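IroE protein (Escherichia coli, PDB 2GZS) hydrolyses the trilactone of enterobactin and its glucosylated forms, preferring the iron-free siderophores and usually cutting once to give linear trimers. Local coordinates at residues R57-T70 against F251-E265. Residues are numbered along the deposited sequence; the frame is centred on the assembly and turned at random.
Sequences RLDDELLKQLSEKT and FNASFRQALLDISGE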
# COMPACT_ATOMS: atom_id res chain seq x y z
N ARG A 57 6.62 7.64 -11.13
CA ARG A 57 7.96 7.06 -10.84
C ARG A 57 8.05 5.69 -11.50
O ARG A 57 9.13 5.10 -11.48
CB ARG A 57 8.14 6.95 -9.32
CG ARG A 57 8.26 8.27 -8.59
CD ARG A 57 7.96 8.15 -7.11
NE ARG A 57 8.39 9.30 -6.35
CZ ARG A 57 8.06 10.55 -6.33
NH1 ARG A 57 7.12 11.04 -7.14
NH2 ARG A 57 8.68 11.38 -5.48
N LEU A 58 6.99 5.14 -12.08
CA LEU A 58 7.05 3.82 -12.68
C LEU A 58 7.80 3.91 -14.00
O LEU A 58 7.55 4.86 -14.74
CB LEU A 58 5.63 3.29 -12.83
CG LEU A 58 5.42 1.85 -13.19
CD1 LEU A 58 5.97 0.98 -12.04
CD2 LEU A 58 3.94 1.51 -13.44
N ASP A 59 8.74 2.97 -14.21
CA ASP A 59 9.54 3.12 -15.43
C ASP A 59 9.79 1.71 -15.98
O ASP A 59 9.56 0.71 -15.31
CB ASP A 59 10.85 3.88 -15.21
CG ASP A 59 11.75 3.29 -14.15
OD1 ASP A 59 11.73 2.08 -13.86
OD2 ASP A 59 12.51 4.07 -13.53
N ASP A 60 10.29 1.75 -17.24
CA ASP A 60 10.44 0.46 -17.92
C ASP A 60 11.49 -0.41 -17.22
O ASP A 60 11.31 -1.64 -17.32
CB ASP A 60 10.80 0.67 -19.40
CG ASP A 60 9.64 0.76 -20.37
OD1 ASP A 60 8.49 0.40 -20.05
OD2 ASP A 60 9.87 1.21 -21.53
N GLU A 61 12.55 0.14 -16.61
CA GLU A 61 13.54 -0.74 -15.97
C GLU A 61 12.87 -1.54 -14.85
O GLU A 61 13.14 -2.71 -14.71
CB GLU A 61 14.77 -0.10 -15.31
CG GLU A 61 15.68 -1.05 -14.56
CD GLU A 61 15.91 -1.13 -13.07
OE1 GLU A 61 15.08 -0.68 -12.21
OE2 GLU A 61 17.00 -1.71 -12.68
N LEU A 62 12.00 -0.95 -14.01
CA LEU A 62 11.31 -1.73 -13.01
C LEU A 62 10.38 -2.76 -13.63
O LEU A 62 10.41 -3.89 -13.20
CB LEU A 62 10.51 -0.77 -12.07
CG LEU A 62 9.71 -1.52 -10.98
CD1 LEU A 62 10.49 -2.25 -9.94
CD2 LEU A 62 8.83 -0.47 -10.29
N LEU A 63 9.63 -2.34 -14.65
CA LEU A 63 8.72 -3.32 -15.28
C LEU A 63 9.46 -4.52 -15.89
O LEU A 63 8.93 -5.60 -15.73
CB LEU A 63 7.86 -2.58 -16.30
CG LEU A 63 7.00 -1.40 -15.74
CD1 LEU A 63 6.12 -0.82 -16.86
CD2 LEU A 63 6.15 -1.84 -14.56
N LYS A 64 10.62 -4.22 -16.48
CA LYS A 64 11.47 -5.29 -17.02
C LYS A 64 11.88 -6.24 -15.92
O LYS A 64 11.77 -7.45 -16.01
CB LYS A 64 12.65 -4.63 -17.72
CG LYS A 64 13.72 -5.63 -18.16
CD LYS A 64 14.81 -4.82 -18.87
CE LYS A 64 16.04 -5.64 -19.22
NZ LYS A 64 17.10 -5.61 -18.17
N GLN A 65 12.33 -5.69 -14.77
CA GLN A 65 12.79 -6.58 -13.70
C GLN A 65 11.68 -7.42 -13.07
O GLN A 65 11.75 -8.55 -12.70
CB GLN A 65 13.51 -5.73 -12.62
CG GLN A 65 14.16 -6.57 -11.52
CD GLN A 65 15.32 -7.44 -12.06
OE1 GLN A 65 16.06 -6.91 -12.89
NE2 GLN A 65 15.41 -8.66 -11.60
N LEU A 66 10.49 -6.75 -12.90
CA LEU A 66 9.33 -7.52 -12.46
C LEU A 66 8.97 -8.70 -13.34
O LEU A 66 8.54 -9.75 -12.90
CB LEU A 66 8.09 -6.59 -12.37
CG LEU A 66 8.19 -5.46 -11.33
CD1 LEU A 66 6.91 -4.61 -11.42
CD2 LEU A 66 8.36 -5.93 -9.91
N SER A 67 9.22 -8.40 -14.64
CA SER A 67 8.87 -9.45 -15.61
C SER A 67 9.89 -10.57 -15.61
O SER A 67 9.74 -11.59 -16.29
CB SER A 67 8.78 -8.75 -16.97
OG SER A 67 7.79 -7.76 -17.04
N GLU A 68 11.00 -10.48 -14.86
CA GLU A 68 11.96 -11.58 -14.78
C GLU A 68 11.44 -12.69 -13.91
O GLU A 68 11.84 -13.85 -13.95
CB GLU A 68 13.32 -11.13 -14.20
CG GLU A 68 14.14 -10.17 -15.06
CD GLU A 68 14.66 -10.74 -16.37
OE1 GLU A 68 15.16 -11.88 -16.37
OE2 GLU A 68 14.57 -10.06 -17.41
N LYS A 69 10.53 -12.36 -12.99
CA LYS A 69 9.95 -13.30 -12.06
C LYS A 69 8.47 -13.41 -12.37
O LYS A 69 8.17 -13.68 -13.55
CB LYS A 69 10.26 -12.87 -10.60
CG LYS A 69 11.75 -13.19 -10.35
CD LYS A 69 12.46 -12.15 -9.50
CE LYS A 69 13.78 -12.64 -8.93
NZ LYS A 69 15.02 -11.94 -9.35
N THR A 70 7.56 -13.22 -11.46
CA THR A 70 6.13 -13.25 -11.72
C THR A 70 5.55 -11.84 -11.68
O THR A 70 5.19 -11.40 -10.59
CB THR A 70 5.45 -14.12 -10.65
OG1 THR A 70 6.06 -15.44 -10.71
CG2 THR A 70 3.98 -14.35 -10.94
N PHE A 251 10.37 6.75 -0.54
CA PHE A 251 9.10 6.50 -1.26
C PHE A 251 9.39 5.51 -2.40
O PHE A 251 8.68 4.53 -2.56
CB PHE A 251 8.49 7.81 -1.75
CG PHE A 251 7.11 7.66 -2.41
CD1 PHE A 251 6.00 7.95 -1.63
CD2 PHE A 251 6.99 7.27 -3.74
CE1 PHE A 251 4.74 7.79 -2.23
CE2 PHE A 251 5.74 7.12 -4.29
CZ PHE A 251 4.59 7.41 -3.57
N ASN A 252 10.44 5.86 -3.14
CA ASN A 252 10.82 5.03 -4.30
C ASN A 252 11.22 3.65 -3.88
O ASN A 252 10.79 2.62 -4.39
CB ASN A 252 12.07 5.64 -4.98
CG ASN A 252 11.73 6.82 -5.85
OD1 ASN A 252 10.54 7.06 -6.07
ND2 ASN A 252 12.76 7.52 -6.31
N ALA A 253 12.16 3.53 -2.92
CA ALA A 253 12.67 2.25 -2.50
C ALA A 253 11.60 1.31 -2.01
O ALA A 253 11.57 0.10 -2.29
CB ALA A 253 13.71 2.43 -1.37
N SER A 254 10.71 1.86 -1.18
CA SER A 254 9.72 0.99 -0.54
C SER A 254 8.66 0.55 -1.60
O SER A 254 8.35 -0.64 -1.53
CB SER A 254 9.12 1.73 0.67
OG SER A 254 8.32 2.82 0.29
N PHE A 255 8.25 1.45 -2.48
CA PHE A 255 7.21 0.93 -3.43
C PHE A 255 7.90 -0.04 -4.38
O PHE A 255 7.29 -1.05 -4.76
CB PHE A 255 6.51 2.08 -4.12
CG PHE A 255 6.90 2.53 -5.49
CD1 PHE A 255 6.57 1.79 -6.67
CD2 PHE A 255 7.59 3.72 -5.71
CE1 PHE A 255 6.94 2.23 -7.93
CE2 PHE A 255 7.98 4.13 -6.96
CZ PHE A 255 7.66 3.39 -8.10
N ARG A 256 9.12 0.27 -4.82
CA ARG A 256 9.72 -0.65 -5.82
C ARG A 256 10.06 -1.95 -5.18
O ARG A 256 9.87 -3.04 -5.75
CB ARG A 256 10.94 0.07 -6.42
CG ARG A 256 10.57 1.22 -7.31
CD ARG A 256 11.87 1.85 -7.84
NE ARG A 256 11.60 3.21 -8.25
CZ ARG A 256 11.78 3.63 -9.50
NH1 ARG A 256 12.24 2.71 -10.34
NH2 ARG A 256 11.50 4.90 -9.76
N GLN A 257 10.58 -1.98 -3.95
CA GLN A 257 10.92 -3.23 -3.30
C GLN A 257 9.66 -4.05 -2.98
O GLN A 257 9.70 -5.26 -3.05
CB GLN A 257 11.82 -3.00 -2.06
CG GLN A 257 12.25 -4.33 -1.42
CD GLN A 257 13.20 -5.11 -2.34
OE1 GLN A 257 14.31 -4.64 -2.60
NE2 GLN A 257 12.80 -6.26 -2.86
N ALA A 258 8.55 -3.35 -2.68
CA ALA A 258 7.30 -4.11 -2.49
C ALA A 258 6.87 -4.80 -3.79
O ALA A 258 6.49 -5.96 -3.70
CB ALA A 258 6.23 -3.15 -1.95
N LEU A 259 6.95 -4.04 -4.86
CA LEU A 259 6.60 -4.75 -6.14
C LEU A 259 7.53 -5.92 -6.39
O LEU A 259 7.14 -7.01 -6.80
CB LEU A 259 6.65 -3.72 -7.25
CG LEU A 259 5.49 -2.75 -7.34
CD1 LEU A 259 5.76 -1.54 -8.22
CD2 LEU A 259 4.23 -3.51 -7.87
N LEU A 260 8.82 -5.70 -6.18
CA LEU A 260 9.79 -6.79 -6.46
C LEU A 260 9.53 -7.98 -5.57
O LEU A 260 9.60 -9.17 -5.96
CB LEU A 260 11.22 -6.26 -6.30
CG LEU A 260 11.65 -5.30 -7.40
CD1 LEU A 260 12.85 -4.48 -6.94
CD2 LEU A 260 12.03 -6.02 -8.69
N ASP A 261 9.21 -7.71 -4.28
CA ASP A 261 8.93 -8.80 -3.37
C ASP A 261 7.69 -9.60 -3.80
O ASP A 261 7.74 -10.84 -3.77
CB ASP A 261 8.79 -8.19 -1.95
CG ASP A 261 8.71 -9.25 -0.87
OD1 ASP A 261 9.57 -10.14 -0.68
OD2 ASP A 261 7.71 -9.29 -0.15
N ILE A 262 6.60 -8.87 -4.16
CA ILE A 262 5.37 -9.63 -4.49
C ILE A 262 5.56 -10.36 -5.85
O ILE A 262 4.83 -11.34 -6.02
CB ILE A 262 4.14 -8.71 -4.43
CG1 ILE A 262 2.87 -9.51 -4.02
CG2 ILE A 262 3.94 -7.92 -5.71
CD1 ILE A 262 1.70 -8.56 -3.93
N SER A 263 6.47 -9.89 -6.66
CA SER A 263 6.76 -10.62 -7.94
C SER A 263 7.53 -11.89 -7.64
O SER A 263 7.74 -12.67 -8.60
CB SER A 263 7.56 -9.72 -8.85
OG SER A 263 8.96 -9.73 -8.52
N GLY A 264 7.99 -12.19 -6.43
CA GLY A 264 8.76 -13.40 -6.18
C GLY A 264 10.24 -13.30 -6.00
O GLY A 264 10.98 -14.33 -5.95
N GLU A 265 10.76 -12.06 -5.85
CA GLU A 265 12.22 -11.95 -5.71
C GLU A 265 12.75 -12.69 -4.50
O GLU A 265 13.80 -13.37 -4.61
CB GLU A 265 12.55 -10.45 -5.64
CG GLU A 265 14.03 -10.15 -5.68
CD GLU A 265 14.28 -8.66 -5.80
OE1 GLU A 265 14.40 -8.17 -6.91
OE2 GLU A 265 14.45 -8.00 -4.71
O HOH W 1 13.84 -9.46 -9.24
O HOH W 2 11.23 -9.29 -10.13
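L62 enters helix 251-262 as a knob into a hole lined by F255, R256, L259 and L260. With CG anti to the backbone N (chi1 178°), its branches diverge: CD2 lies 3.8 Å from R256 CG and also meets L259 CD1, while CD1 turns to L260. One turn on, L66 CD2 packs on the L259 backbone and on L260 CD2; branched leucines suit this apolar seam. The aliphatic stem of R256 serves it too, CG resting over the centre of the F255 ring, 3.7 Å above its plane. R57 CB comes within 3.7 Å of F255 CE2.

In this alpha/beta-hydrolase fold helix 60-66 runs beside helix 251-262 with axes 10.2 Å apart at closest approach and 21° between their directions; L259 rests on strand 43-48, and L63 and L66 on Y11 of strand 11-19. Helix 247-262 begins at the active-site histidine H247, and F251 stacks edge-to-face with W146 and H148.

Polar contacts flank the seam. D59 N-caps helix 60-66, OD1 accepting from L62 N, while OD2 takes a weak hydrogen bond from R256 NH1 at 3.5 Å, within a salt bridge, lying in the guanidinium plane. At the other end, T70 N donates to S263 O at 2.9 Å, in the carbonyl plane. G264, whose positive phi suits glycine, closes helix 251-262 in a Schellman motif. Water links Q65 O to S263 OG, and a second water joins Q65 NE2, K69 NZ and E265 OE1.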